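Local coordinates for ESX-1 secretion system protein EccA1 (Mycobacterium tuberculosis, PDB 4F3V) that probably hydrolyses ATP to power export of virulence factors by the ESX-1 type VII secretion system, and is represented here by its N-terminal TPR domain, at residues G45-C49 with G50-R54; Y96-S100 with P101-T105; T152-I155 with D156-S160; K255-A259 with E260-S264. All coordinates share one frame; numbering follows the deposited sequence.

In the fold
All four interactions are local, each a continuous run of the chain where a helix of the N-terminal TPR domain begins, ends or turns. Interactions 1 and 2, centres about 14 Å apart, sit in the same part of the domain and both pack on helix 54-62; interactions 3 and 4 have centres about 15 Å apart and touch, T152 meeting A259 and I262. Interactions 1 to 3 are partly buried, whereas interaction 4 is a surface contact. Their chemistry differs accordingly: a salt bridge and a Schellman motif close a helix at 45-54, apolar groups gather round A103 at 96-105, backbone bonds dominate 152-160, and threonine hydroxyls start the helix at 255-264.

Interaction 1. Residues G45-C49 with G50-R54; sequences GRIRC and GDTDR
R46 forms a side-on salt bridge with D51, NE and NH2 both bonding to one oxygen: R46 NE lies 2.9 Å and R46 NH2 3.0 Å from D51 OD2. That oxygen sits at the edge of the guanidinium, nearly in its plane, while the carboxylate is turned 33° against it. The bend of the arginine at chi3 (58°) brings NE and NH2 round to the acid, and the two side chains run side by side in the same direction. T56 OG1 is hydrogen-bonded to D51 OD2, and R46 NH1 to T33 OG1, tying the pair to neighbouring helices. A water donates to D51 OD1 at 2.8 Å and makes weak bonds with R46 NH2 and D53 OD2. D51 OD1 also accepts from D53 N at 3.2 Å, forming an Asx turn just ahead of helix 54-62, which D53 caps. Helix 40-48 ends in a Schellman motif: D51 N reaches R46 O at 3.0 Å and G50 N reaches I47 O at 3.0 Å, with G50 in the positive-phi C-prime position. I47 CA makes a CA-H...O contact of 3.4 Å with D51 O, its CG1 lies beside the same oxygen, and its side chain continues onto T56 and L57.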
ATOM      1  N   GLY A  45      17.361  -3.120   6.471  1.00 15.50           N
ATOM      2  CA  GLY A  45      18.156  -4.194   5.842  1.00 16.00           C
ATOM      3  C   GLY A  45      17.397  -5.515   5.845  1.00 17.00           C
ATOM      4  O   GLY A  45      17.374  -6.227   4.838  1.00 17.72           O
ATOM      5  N   ARG A  46      16.735  -5.833   6.960  1.00 17.24           N
ATOM      6  CA  ARG A  46      15.944  -7.071   7.044  1.00 18.33           C
ATOM      7  C   ARG A  46      14.808  -7.072   6.021  1.00 19.01           C
ATOM      8  O   ARG A  46      14.565  -8.098   5.345  1.00 19.37           O
ATOM      9  CB  ARG A  46      15.401  -7.301   8.447  1.00 18.64           C
ATOM     10  CG  ARG A  46      16.482  -7.677   9.452  1.00 19.19           C
ATOM     11  CD  ARG A  46      15.974  -7.720  10.878  1.00 19.92           C
ATOM     12  NE  ARG A  46      14.875  -8.663  11.052  1.00 21.48           N
ATOM     13  CZ  ARG A  46      14.581  -9.314  12.184  1.00 22.53           C
ATOM     14  NH1 ARG A  46      15.283  -9.134  13.300  1.00 22.63           N
ATOM     15  NH2 ARG A  46      13.548 -10.132  12.199  1.00 23.98           N
ATOM     16  N   ILE A  47      14.135  -5.923   5.897  1.00 18.50           N
ATOM     17  CA  ILE A  47      13.083  -5.743   4.886  1.00 19.91           C
ATOM     18  C   ILE A  47      13.646  -6.002   3.486  1.00 20.22           C
ATOM     19  O   ILE A  47      13.060  -6.717   2.688  1.00 20.55           O
ATOM     20  CB  ILE A  47      12.459  -4.322   4.944  1.00 19.54           C
ATOM     21  CG1 ILE A  47      11.681  -4.138   6.253  1.00 19.83           C
ATOM     22  CG2 ILE A  47      11.549  -4.110   3.740  1.00 21.12           C
ATOM     23  CD1 ILE A  47      11.103  -2.739   6.480  1.00 20.26           C
ATOM     24  N   ARG A  48      14.814  -5.424   3.209  1.00 19.06           N
ATOM     25  CA  ARG A  48      15.460  -5.649   1.929  1.00 19.72           C
ATOM     26  C   ARG A  48      15.703  -7.149   1.661  1.00 20.16           C
ATOM     27  O   ARG A  48      15.676  -7.576   0.503  1.00 20.58           O
ATOM     28  CB  ARG A  48      16.774  -4.885   1.884  1.00 19.15           C
ATOM     29  CG  ARG A  48      17.711  -5.262   0.760  1.00 20.06           C
ATOM     30  CD  ARG A  48      17.153  -4.875  -0.584  1.00 21.64           C
ATOM     31  NE  ARG A  48      18.142  -5.159  -1.622  1.00 23.18           N
ATOM     32  CZ  ARG A  48      18.404  -6.364  -2.118  1.00 24.09           C
ATOM     33  NH1 ARG A  48      17.758  -7.439  -1.694  1.00 24.36           N
ATOM     34  NH2 ARG A  48      19.333  -6.489  -3.048  1.00 25.56           N
ATOM     35  N   CYS A  49      15.969  -7.920   2.717  1.00 20.07           N
ATOM     36  CA  CYS A  49      16.264  -9.359   2.568  1.00 21.70           C
ATOM     37  C   CYS A  49      15.008 -10.214   2.541  1.00 23.73           C
ATOM     38  O   CYS A  49      15.102 -11.423   2.589  1.00 24.65           O
ATOM     39  CB  CYS A  49      17.191  -9.849   3.682  1.00 21.42           C
ATOM     40  SG  CYS A  49      18.821  -9.067   3.684  1.00 20.58           S
ATOM     41  N   GLY A  50      13.835  -9.596   2.475  1.00 24.80           N
ATOM     42  CA  GLY A  50      12.578 -10.331   2.347  1.00 28.19           C
ATOM     43  C   GLY A  50      11.865 -10.575   3.661  1.00 29.30           C
ATOM     44  O   GLY A  50      10.906 -11.329   3.715  1.00 30.29           O
ATOM     45  N   ASP A  51      12.312  -9.924   4.729  1.00 29.46           N
ATOM     46  CA  ASP A  51      11.609 -10.000   6.002  1.00 31.38           C
ATOM     47  C   ASP A  51      10.566  -8.887   6.051  1.00 33.89           C
ATOM     48  O   ASP A  51      10.879  -7.773   6.413  1.00 34.92           O
ATOM     49  CB  ASP A  51      12.599  -9.830   7.171  1.00 30.15           C
ATOM     50  CG  ASP A  51      11.915  -9.806   8.518  1.00 30.73           C
ATOM     51  OD1 ASP A  51      10.716 -10.187   8.595  1.00 30.99           O
ATOM     52  OD2 ASP A  51      12.571  -9.409   9.502  1.00 29.00           O
ATOM     53  N   THR A  52       9.328  -9.182   5.693  1.00 40.13           N
ATOM     54  CA  THR A  52       8.237  -8.198   5.843  1.00 42.63           C
ATOM     55  C   THR A  52       7.231  -8.587   6.958  1.00 45.43           C
ATOM     56  O   THR A  52       6.048  -8.236   6.886  1.00 46.21           O
ATOM     57  CB  THR A  52       7.500  -7.962   4.504  1.00 45.47           C
ATOM     58  OG1 THR A  52       7.079  -9.218   3.959  1.00 47.31           O
ATOM     59  CG2 THR A  52       8.437  -7.236   3.502  1.00 45.67           C
ATOM     60  N   ASP A  53       7.708  -9.313   7.977  1.00 43.88           N
ATOM     61  CA  ASP A  53       7.009  -9.440   9.258  1.00 42.89           C
ATOM     62  C   ASP A  53       6.527  -8.047   9.682  1.00 40.16           C
ATOM     63  O   ASP A  53       7.303  -7.081   9.636  1.00 36.75           O
ATOM     64  CB  ASP A  53       7.995  -9.993  10.297  1.00 43.35           C
ATOM     65  CG  ASP A  53       7.361 -10.260  11.679  1.00 46.68           C
ATOM     66  OD1 ASP A  53       6.430  -9.567  12.123  1.00 46.80           O
ATOM     67  OD2 ASP A  53       7.838 -11.191  12.354  1.00 51.11           O
ATOM     68  N   ARG A  54       5.264  -7.933  10.097  1.00 39.32           N
ATOM     69  CA  ARG A  54       4.715  -6.668  10.562  1.00 39.08           C
ATOM     70  C   ARG A  54       5.573  -6.044  11.694  1.00 35.60           C
ATOM     71  O   ARG A  54       5.682  -4.812  11.781  1.00 33.03           O
ATOM     72  CB  ARG A  54       3.260  -6.826  11.032  1.00 44.41           C
ATOM     73  CG  ARG A  54       3.175  -7.589  12.345  1.00 48.44           C
ATOM     74  CD  ARG A  54       1.826  -7.964  12.939  1.00 54.13           C
ATOM     75  NE  ARG A  54       2.227  -8.752  14.119  1.00 57.24           N
ATOM     76  CZ  ARG A  54       2.393  -8.289  15.369  1.00 58.38           C
ATOM     77  NH1 ARG A  54       2.076  -7.041  15.710  1.00 55.09           N
ATOM     78  NH2 ARG A  54       2.846  -9.121  16.311  1.00 61.32           N
TER
HETATM   79  O   HOH W   1      10.955 -11.707  10.966  1.00 44.48           O

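Interaction 2. Residues Y96-S100 with P101-T105; sequences YPVTS and PLAIT
Y96 meets A103 because its CG stands anti to the backbone N (chi1 -164°), which swings the ring across to the start of helix 101-115. There the ring offers an edge: CD2 lies 3.9 Å from A103 CB, and the methyl is close to the ring plane. One ring face is occupied by CD of the following P97, toward the rim. In V98, CG1 is the branch anti to the backbone N (chi1 -174°), and it extends to the isoleucine, V98 CG1 lying 4.1 Å from I104 CG1; the two side chains cross obliquely.

A103 is the point on which the turn converges. Its methyl points back at the chain leaving the strand, with P97 O at 3.4 Å and V98 CA at 3.5 Å, while the valine CB is 4.1 Å from A103 CB. A small alanine thus fits closely against both backbone and side chains where strand 95-97, one of two antiparallel strands in this otherwise largely helical TPR domain, gives way to helix 101-115. Backbone hydrogen bonds of Y96 with I85 and of V98 with A83 tie this run to strand 84-86 and the residue before it.

Polar contacts at the junction are modest. A103 N makes a weak bond to S100 O (3.2 Å, N-H...O angle 128°), and S100 OG lies against L102 CB. Within the first helical turn, P101 O accepts from both T105 N and T105 OG1, the hydroxyl coming from above the carbonyl plane at 3.1 Å. Farther out, V98 and I104 share I44 of helix 40-48, and I104 also packs on A60 and W61 of helix 54-62.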
ATOM      1  N   TYR A  96       7.512   1.531  -3.150  1.00 19.60           N
ATOM      2  CA  TYR A  96       8.145   2.837  -3.023  1.00 19.91           C
ATOM      3  C   TYR A  96       9.546   2.612  -2.423  1.00 19.05           C
ATOM      4  O   TYR A  96       9.682   1.809  -1.504  1.00 18.21           O
ATOM      5  CB  TYR A  96       7.285   3.704  -2.088  1.00 20.12           C
ATOM      6  CG  TYR A  96       7.619   5.151  -2.177  1.00 20.64           C
ATOM      7  CD1 TYR A  96       7.096   5.940  -3.207  1.00 20.85           C
ATOM      8  CD2 TYR A  96       8.473   5.744  -1.248  1.00 20.18           C
ATOM      9  CE1 TYR A  96       7.441   7.273  -3.318  1.00 21.06           C
ATOM     10  CE2 TYR A  96       8.814   7.071  -1.351  1.00 20.55           C
ATOM     11  CZ  TYR A  96       8.294   7.835  -2.385  1.00 21.10           C
ATOM     12  OH  TYR A  96       8.626   9.163  -2.461  1.00 21.50           O
ATOM     13  N   PRO A  97      10.579   3.273  -2.958  1.00 18.92           N
ATOM     14  CA  PRO A  97      11.937   3.070  -2.422  1.00 18.89           C
ATOM     15  C   PRO A  97      12.173   3.721  -1.053  1.00 18.28           C
ATOM     16  O   PRO A  97      11.723   4.837  -0.806  1.00 17.64           O
ATOM     17  CB  PRO A  97      12.829   3.709  -3.497  1.00 19.52           C
ATOM     18  CG  PRO A  97      11.987   4.819  -4.033  1.00 19.40           C
ATOM     19  CD  PRO A  97      10.582   4.222  -4.083  1.00 19.68           C
ATOM     20  N   VAL A  98      12.859   3.013  -0.166  1.00 17.94           N
ATOM     21  CA  VAL A  98      13.115   3.513   1.175  1.00 18.34           C
ATOM     22  C   VAL A  98      14.405   4.312   1.068  1.00 19.51           C
ATOM     23  O   VAL A  98      15.501   3.728   1.090  1.00 21.36           O
ATOM     24  CB  VAL A  98      13.240   2.373   2.198  1.00 18.47           C
ATOM     25  CG1 VAL A  98      13.372   2.912   3.623  1.00 18.88           C
ATOM     26  CG2 VAL A  98      12.045   1.448   2.120  1.00 18.07           C
ATOM     27  N   THR A  99      14.277   5.623   0.860  1.00 18.46           N
ATOM     28  CA  THR A  99      15.432   6.518   0.831  1.00 18.47           C
ATOM     29  C   THR A  99      15.403   7.622   1.889  1.00 17.43           C
ATOM     30  O   THR A  99      16.331   8.423   2.000  1.00 17.73           O
ATOM     31  CB  THR A  99      15.553   7.153  -0.555  1.00 19.41           C
ATOM     32  OG1 THR A  99      14.467   8.042  -0.745  1.00 21.23           O
ATOM     33  CG2 THR A  99      15.524   6.064  -1.682  1.00 20.29           C
ATOM     34  N   SER A 100      14.363   7.627   2.703  1.00 17.56           N
ATOM     35  CA  SER A 100      14.189   8.621   3.759  1.00 17.14           C
ATOM     36  C   SER A 100      13.108   8.103   4.709  1.00 16.63           C
ATOM     37  O   SER A 100      12.410   7.145   4.390  1.00 16.29           O
ATOM     38  CB  SER A 100      13.724   9.926   3.141  1.00 17.24           C
ATOM     39  OG  SER A 100      12.413   9.777   2.645  1.00 17.77           O
ATOM     40  N   PRO A 101      12.939   8.741   5.869  1.00 16.35           N
ATOM     41  CA  PRO A 101      11.886   8.304   6.806  1.00 16.24           C
ATOM     42  C   PRO A 101      10.467   8.381   6.245  1.00 17.37           C
ATOM     43  O   PRO A 101       9.581   7.619   6.689  1.00 18.56           O
ATOM     44  CB  PRO A 101      12.075   9.250   7.990  1.00 16.61           C
ATOM     45  CG  PRO A 101      13.531   9.559   7.965  1.00 16.60           C
ATOM     46  CD  PRO A 101      13.813   9.742   6.484  1.00 16.74           C
ATOM     47  N   LEU A 102      10.235   9.234   5.252  1.00 17.64           N
ATOM     48  CA  LEU A 102       8.926   9.280   4.595  1.00 17.74           C
ATOM     49  C   LEU A 102       8.497   7.890   4.121  1.00 16.90           C
ATOM     50  O   LEU A 102       7.364   7.467   4.365  1.00 16.51           O
ATOM     51  CB  LEU A 102       8.955  10.230   3.399  1.00 18.71           C
ATOM     52  CG  LEU A 102       7.613  10.391   2.652  1.00 19.94           C
ATOM     53  CD1 LEU A 102       6.515  10.860   3.605  1.00 20.75           C
ATOM     54  CD2 LEU A 102       7.784  11.409   1.534  1.00 21.58           C
ATOM     55  N   ALA A 103       9.396   7.180   3.435  1.00 16.26           N
ATOM     56  CA  ALA A 103       9.090   5.825   2.941  1.00 15.88           C
ATOM     57  C   ALA A 103       8.667   4.878   4.066  1.00 15.95           C
ATOM     58  O   ALA A 103       7.744   4.065   3.906  1.00 14.81           O
ATOM     59  CB  ALA A 103      10.275   5.233   2.192  1.00 15.49           C
ATOM     60  N   ILE A 104       9.348   4.985   5.206  1.00 16.09           N
ATOM     61  CA  ILE A 104       9.052   4.110   6.328  1.00 15.96           C
ATOM     62  C   ILE A 104       7.646   4.410   6.837  1.00 16.37           C
ATOM     63  O   ILE A 104       6.877   3.473   7.140  1.00 15.94           O
ATOM     64  CB  ILE A 104      10.032   4.280   7.497  1.00 16.08           C
ATOM     65  CG1 ILE A 104      11.497   4.100   7.038  1.00 16.57           C
ATOM     66  CG2 ILE A 104       9.678   3.304   8.619  1.00 15.87           C
ATOM     67  CD1 ILE A 104      12.482   4.429   8.140  1.00 17.10           C
ATOM     68  N   THR A 105       7.313   5.705   6.913  1.00 16.53           N
ATOM     69  CA  THR A 105       5.985   6.162   7.342  1.00 17.06           C
ATOM     70  C   THR A 105       4.896   5.569   6.460  1.00 17.09           C
ATOM     71  O   THR A 105       3.886   5.030   6.955  1.00 15.90           O
ATOM     72  CB  THR A 105       5.859   7.701   7.242  1.00 17.78           C
ATOM     73  OG1 THR A 105       6.881   8.356   7.993  1.00 19.42           O
ATOM     74  CG2 THR A 105       4.479   8.203   7.713  1.00 18.14           C
TER

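Interaction 3. Residues T152-I155 with D156-S160; sequences TDVI and DQVKS
T152 and D156 open a run of helical backbone bonds: D156 N reaches T152 O at 3.0 Å, nearly straight at 166°, and Q157 N follows to D153 O at 3.1 Å. Farther along helix 151-158 the pattern becomes less regular. V158 N hydrogen-bonds to V154 O at 3.1 Å, nearly along the C=O axis. I155 O accepts two weak bonds, from V158 N and, at 2.9 Å, from K159 N. Within the turn, the side chains of Q157, V158 and K159 lie against these carbonyls. With CG1 of V158 beside the backbone N and anti to the carbonyl carbon (chi1 -60°), CG2 is left between N and C and comes to 3.4 Å from V154 O, with a loose 4.5 Å contact to V154 CG1. Q157 CG rests 3.4 Å from D153 O before the chain bends at chi2 and heads off toward A138 and K141. K159 lays its CB and CG alongside I155 O, then runs on extended, its NZ making a long salt bridge with D156 OD1. D153 has R150 as its salt-bridge partner. V154 and I155 pack on A180 of helix 167-183, and V154 also meets Y145 of helix 134-147, so this short helix lies against its neighbours in the helical packing of a TPR-type domain.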
ATOM      1  N   THR A 152     -16.390   7.464   0.894  1.00 17.93           N
ATOM      2  CA  THR A 152     -16.507   8.910   0.750  1.00 19.04           C
ATOM      3  C   THR A 152     -15.216   9.629   1.232  1.00 18.64           C
ATOM      4  O   THR A 152     -14.826  10.627   0.653  1.00 18.31           O
ATOM      5  CB  THR A 152     -17.738   9.442   1.496  1.00 19.76           C
ATOM      6  OG1 THR A 152     -17.729   8.919   2.834  1.00 20.92           O
ATOM      7  CG2 THR A 152     -19.024   8.967   0.805  1.00 19.91           C
ATOM      8  N   ASP A 153     -14.529   9.080   2.238  1.00 18.67           N
ATOM      9  CA  ASP A 153     -13.256   9.675   2.709  1.00 18.79           C
ATOM     10  C   ASP A 153     -12.148   9.425   1.658  1.00 18.21           C
ATOM     11  O   ASP A 153     -11.298  10.300   1.415  1.00 17.78           O
ATOM     12  CB  ASP A 153     -12.860   9.105   4.068  1.00 19.08           C
ATOM     13  CG  ASP A 153     -13.821   9.507   5.181  1.00 21.24           C
ATOM     14  OD1 ASP A 153     -14.191  10.694   5.227  1.00 22.68           O
ATOM     15  OD2 ASP A 153     -14.183   8.647   6.027  1.00 21.26           O
ATOM     16  N   VAL A 154     -12.182   8.259   1.005  1.00 17.54           N
ATOM     17  CA  VAL A 154     -11.283   7.993  -0.106  1.00 17.14           C
ATOM     18  C   VAL A 154     -11.436   9.082  -1.162  1.00 17.94           C
ATOM     19  O   VAL A 154     -10.465   9.715  -1.550  1.00 17.11           O
ATOM     20  CB  VAL A 154     -11.519   6.603  -0.733  1.00 17.87           C
ATOM     21  CG1 VAL A 154     -10.790   6.498  -2.078  1.00 17.71           C
ATOM     22  CG2 VAL A 154     -11.063   5.493   0.229  1.00 16.68           C
ATOM     23  N   ILE A 155     -12.662   9.323  -1.594  1.00 18.96           N
ATOM     24  CA  ILE A 155     -12.916  10.321  -2.631  1.00 20.49           C
ATOM     25  C   ILE A 155     -12.411  11.713  -2.183  1.00 21.61           C
ATOM     26  O   ILE A 155     -11.728  12.398  -2.939  1.00 20.76           O
ATOM     27  CB  ILE A 155     -14.401  10.348  -3.037  1.00 21.13           C
ATOM     28  CG1 ILE A 155     -14.752   9.033  -3.779  1.00 21.64           C
ATOM     29  CG2 ILE A 155     -14.726  11.614  -3.846  1.00 21.88           C
ATOM     30  CD1 ILE A 155     -16.223   8.781  -4.033  1.00 21.04           C
ATOM     31  N   ASP A 156     -12.691  12.101  -0.942  1.00 23.61           N
ATOM     32  CA  ASP A 156     -12.158  13.368  -0.430  1.00 25.57           C
ATOM     33  C   ASP A 156     -10.636  13.502  -0.605  1.00 24.00           C
ATOM     34  O   ASP A 156     -10.138  14.587  -0.932  1.00 23.87           O
ATOM     35  CB  ASP A 156     -12.469  13.563   1.071  1.00 28.86           C
ATOM     36  CG  ASP A 156     -13.528  14.600   1.311  1.00 34.45           C
ATOM     37  OD1 ASP A 156     -14.635  14.484   0.721  1.00 36.88           O
ATOM     38  OD2 ASP A 156     -13.247  15.532   2.100  1.00 41.94           O
ATOM     39  N   GLN A 157      -9.910  12.419  -0.340  1.00 21.05           N
ATOM     40  CA  GLN A 157      -8.449  12.424  -0.477  1.00 20.78           C
ATOM     41  C   GLN A 157      -7.921  12.472  -1.920  1.00 21.45           C
ATOM     42  O   GLN A 157      -6.882  13.064  -2.183  1.00 21.45           O
ATOM     43  CB  GLN A 157      -7.861  11.201   0.226  1.00 19.76           C
ATOM     44  CG  GLN A 157      -8.039  11.246   1.732  1.00 19.70           C
ATOM     45  CD  GLN A 157      -7.284  12.425   2.357  1.00 20.11           C
ATOM     46  OE1 GLN A 157      -6.175  12.707   1.973  1.00 20.99           O
ATOM     47  NE2 GLN A 157      -7.879  13.089   3.315  1.00 19.89           N
ATOM     48  N   VAL A 158      -8.631  11.863  -2.857  1.00 21.83           N
ATOM     49  CA  VAL A 158      -8.091  11.716  -4.214  1.00 22.25           C
ATOM     50  C   VAL A 158      -8.756  12.615  -5.246  1.00 24.53           C
ATOM     51  O   VAL A 158      -8.292  12.671  -6.393  1.00 25.12           O
ATOM     52  CB  VAL A 158      -8.181  10.264  -4.703  1.00 21.27           C
ATOM     53  CG1 VAL A 158      -7.391   9.344  -3.777  1.00 20.25           C
ATOM     54  CG2 VAL A 158      -9.641   9.815  -4.853  1.00 20.79           C
ATOM     55  N   LYS A 159      -9.804  13.344  -4.850  1.00 25.92           N
ATOM     56  CA  LYS A 159     -10.584  14.131  -5.816  1.00 28.33           C
ATOM     57  C   LYS A 159      -9.748  15.216  -6.480  1.00 30.72           C
ATOM     58  O   LYS A 159     -10.067  15.649  -7.572  1.00 31.12           O
ATOM     59  CB  LYS A 159     -11.838  14.736  -5.185  1.00 29.45           C
ATOM     60  CG  LYS A 159     -11.594  15.711  -4.028  1.00 30.19           C
ATOM     61  CD  LYS A 159     -12.927  16.238  -3.465  1.00 30.62           C
ATOM     62  CE  LYS A 159     -12.760  17.021  -2.158  1.00 30.67           C
ATOM     63  NZ  LYS A 159     -14.113  17.367  -1.610  1.00 29.97           N
ATOM     64  N   SER A 160      -8.683  15.635  -5.805  1.00 32.61           N
ATOM     65  CA  SER A 160      -7.722  16.625  -6.293  1.00 36.44           C
ATOM     66  C   SER A 160      -6.577  16.075  -7.162  1.00 37.91           C
ATOM     67  O   SER A 160      -5.627  16.808  -7.449  1.00 41.59           O
ATOM     68  CB  SER A 160      -7.036  17.255  -5.057  1.00 38.40           C
ATOM     69  OG  SER A 160      -6.332  16.252  -4.303  1.00 38.67           O
TER

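Interaction 4. Residues K255-A259 with E260-S264; sequences KTTTA and EQIAS
T257 is the first residue to engage the following helix, and its two branches divide the work. OG1, anti to the backbone N (chi1 -172°), donates to Q261 OE1 at 2.6 Å, meeting the amide oxygen in the carbonyl plane on a lone pair. CG2 turns instead to I262 and lies 4.0 Å from its CG1, the side chains crossing at about a right angle. The T257 backbone is hydrogen-bonded to that of N183. T258 follows as the N-cap. Its OG1 sits between the backbone N and the carbonyl carbon (chi1 69°), where it accepts from Q261 N at 3.0 Å along a fairly straight bond (161°). Q261 CB lies close to both hydroxyls, 3.3 Å from T257 OG1 and 3.4 Å from T258 OG1. E260 OE1, folded back at chi2, is 3.6 Å from T258 OG1. T258 O takes I262 N at 2.9 Å, whereas T258 N is buried with no partner in the model. A259 O accepts from A263 N at 3.0 Å, while the A259 methyl, together with I262, faces T152 of helix 151-158. T257 separately holds the Q261 side chain, while T258 provides the classic N-cap start of the short helix 259-263.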
ATOM      1  N   LYS A 255     -21.559  -5.968  -3.022  1.00 35.10           N
ATOM      2  CA  LYS A 255     -22.489  -5.399  -2.039  1.00 35.22           C
ATOM      3  C   LYS A 255     -22.089  -3.957  -1.874  1.00 31.37           C
ATOM      4  O   LYS A 255     -20.946  -3.682  -1.556  1.00 31.78           O
ATOM      5  CB  LYS A 255     -22.415  -6.146  -0.708  1.00 37.60           C
ATOM      6  CG  LYS A 255     -22.710  -7.627  -0.862  1.00 43.16           C
ATOM      7  CD  LYS A 255     -22.866  -8.361   0.471  1.00 47.22           C
ATOM      8  CE  LYS A 255     -22.831  -9.872   0.261  1.00 51.29           C
ATOM      9  NZ  LYS A 255     -23.052 -10.587   1.549  1.00 56.23           N
ATOM     10  N   THR A 256     -22.981  -3.022  -2.159  1.00 29.07           N
ATOM     11  CA  THR A 256     -22.595  -1.617  -2.162  1.00 26.82           C
ATOM     12  C   THR A 256     -23.112  -0.932  -0.910  1.00 25.70           C
ATOM     13  O   THR A 256     -23.933  -1.480  -0.201  1.00 26.52           O
ATOM     14  CB  THR A 256     -23.090  -0.887  -3.427  1.00 27.60           C
ATOM     15  OG1 THR A 256     -24.508  -1.050  -3.517  1.00 29.40           O
ATOM     16  CG2 THR A 256     -22.378  -1.415  -4.712  1.00 27.79           C
ATOM     17  N   THR A 257     -22.593   0.261  -0.640  1.00 24.31           N
ATOM     18  CA  THR A 257     -23.050   1.088   0.467  1.00 23.81           C
ATOM     19  C   THR A 257     -23.352   2.499  -0.065  1.00 24.62           C
ATOM     20  O   THR A 257     -23.383   2.725  -1.289  1.00 25.59           O
ATOM     21  CB  THR A 257     -22.016   1.077   1.621  1.00 22.34           C
ATOM     22  OG1 THR A 257     -22.548   1.732   2.789  1.00 22.81           O
ATOM     23  CG2 THR A 257     -20.708   1.744   1.206  1.00 20.34           C
ATOM     24  N   THR A 258     -23.576   3.441   0.847  1.00 25.36           N
ATOM     25  CA  THR A 258     -23.890   4.844   0.514  1.00 25.71           C
ATOM     26  C   THR A 258     -23.224   5.764   1.533  1.00 25.39           C
ATOM     27  O   THR A 258     -22.817   5.316   2.624  1.00 23.74           O
ATOM     28  CB  THR A 258     -25.407   5.096   0.566  1.00 27.91           C
ATOM     29  OG1 THR A 258     -25.843   5.014   1.918  1.00 27.23           O
ATOM     30  CG2 THR A 258     -26.177   4.067  -0.259  1.00 29.14           C
ATOM     31  N   ALA A 259     -23.146   7.049   1.201  1.00 26.81           N
ATOM     32  CA  ALA A 259     -22.629   8.055   2.118  1.00 27.08           C
ATOM     33  C   ALA A 259     -23.393   8.036   3.452  1.00 28.36           C
ATOM     34  O   ALA A 259     -22.789   8.054   4.536  1.00 26.41           O
ATOM     35  CB  ALA A 259     -22.708   9.433   1.491  1.00 28.71           C
ATOM     36  N   GLU A 260     -24.717   7.970   3.357  1.00 30.53           N
ATOM     37  CA  GLU A 260     -25.577   7.935   4.540  1.00 32.66           C
ATOM     38  C   GLU A 260     -25.297   6.708   5.413  1.00 29.89           C
ATOM     39  O   GLU A 260     -25.182   6.799   6.639  1.00 28.84           O
ATOM     40  CB  GLU A 260     -27.054   7.992   4.113  1.00 37.08           C
ATOM     41  CG  GLU A 260     -27.403   9.323   3.426  1.00 41.47           C
ATOM     42  CD  GLU A 260     -26.955   9.462   1.960  1.00 43.09           C
ATOM     43  OE1 GLU A 260     -26.425   8.518   1.307  1.00 42.28           O
ATOM     44  OE2 GLU A 260     -27.130  10.589   1.446  1.00 48.27           O
ATOM     45  N   GLN A 261     -25.155   5.559   4.776  1.00 28.77           N
ATOM     46  CA  GLN A 261     -24.886   4.330   5.510  1.00 28.16           C
ATOM     47  C   GLN A 261     -23.518   4.389   6.209  1.00 25.81           C
ATOM     48  O   GLN A 261     -23.398   4.019   7.379  1.00 25.35           O
ATOM     49  CB  GLN A 261     -24.999   3.138   4.564  1.00 29.48           C
ATOM     50  CG  GLN A 261     -25.236   1.826   5.268  1.00 30.88           C
ATOM     51  CD  GLN A 261     -25.493   0.657   4.343  1.00 32.08           C
ATOM     52  OE1 GLN A 261     -24.797   0.466   3.348  1.00 30.39           O
ATOM     53  NE2 GLN A 261     -26.472  -0.178   4.714  1.00 34.56           N
ATOM     54  N   ILE A 262     -22.489   4.857   5.509  1.00 24.33           N
ATOM     55  CA  ILE A 262     -21.164   5.023   6.130  1.00 23.17           C
ATOM     56  C   ILE A 262     -21.235   5.971   7.354  1.00 23.16           C
ATOM     57  O   ILE A 262     -20.675   5.677   8.412  1.00 21.57           O
ATOM     58  CB  ILE A 262     -20.110   5.559   5.126  1.00 22.21           C
ATOM     59  CG1 ILE A 262     -19.849   4.520   4.009  1.00 22.58           C
ATOM     60  CG2 ILE A 262     -18.854   5.935   5.870  1.00 20.32           C
ATOM     61  CD1 ILE A 262     -19.016   5.048   2.846  1.00 22.29           C
ATOM     62  N   ALA A 263     -21.937   7.087   7.205  1.00 24.10           N
ATOM     63  CA  ALA A 263     -22.098   8.034   8.308  1.00 25.56           C
ATOM     64  C   ALA A 263     -22.866   7.452   9.503  1.00 26.29           C
ATOM     65  O   ALA A 263     -22.675   7.909  10.633  1.00 27.89           O
ATOM     66  CB  ALA A 263     -22.777   9.312   7.818  1.00 27.46           C
ATOM     67  N   SER A 264     -23.721   6.462   9.275  1.00 26.15           N
ATOM     68  CA  SER A 264     -24.475   5.829  10.375  1.00 27.69           C
ATOM     69  C   SER A 264     -23.677   4.730  11.101  1.00 25.90           C
ATOM     70  O   SER A 264     -24.172   4.125  12.032  1.00 26.31           O
ATOM     71  CB  SER A 264     -25.792   5.227   9.861  1.00 29.66           C
ATOM     72  OG  SER A 264     -25.525   4.004   9.174  1.00 30.04           O
TER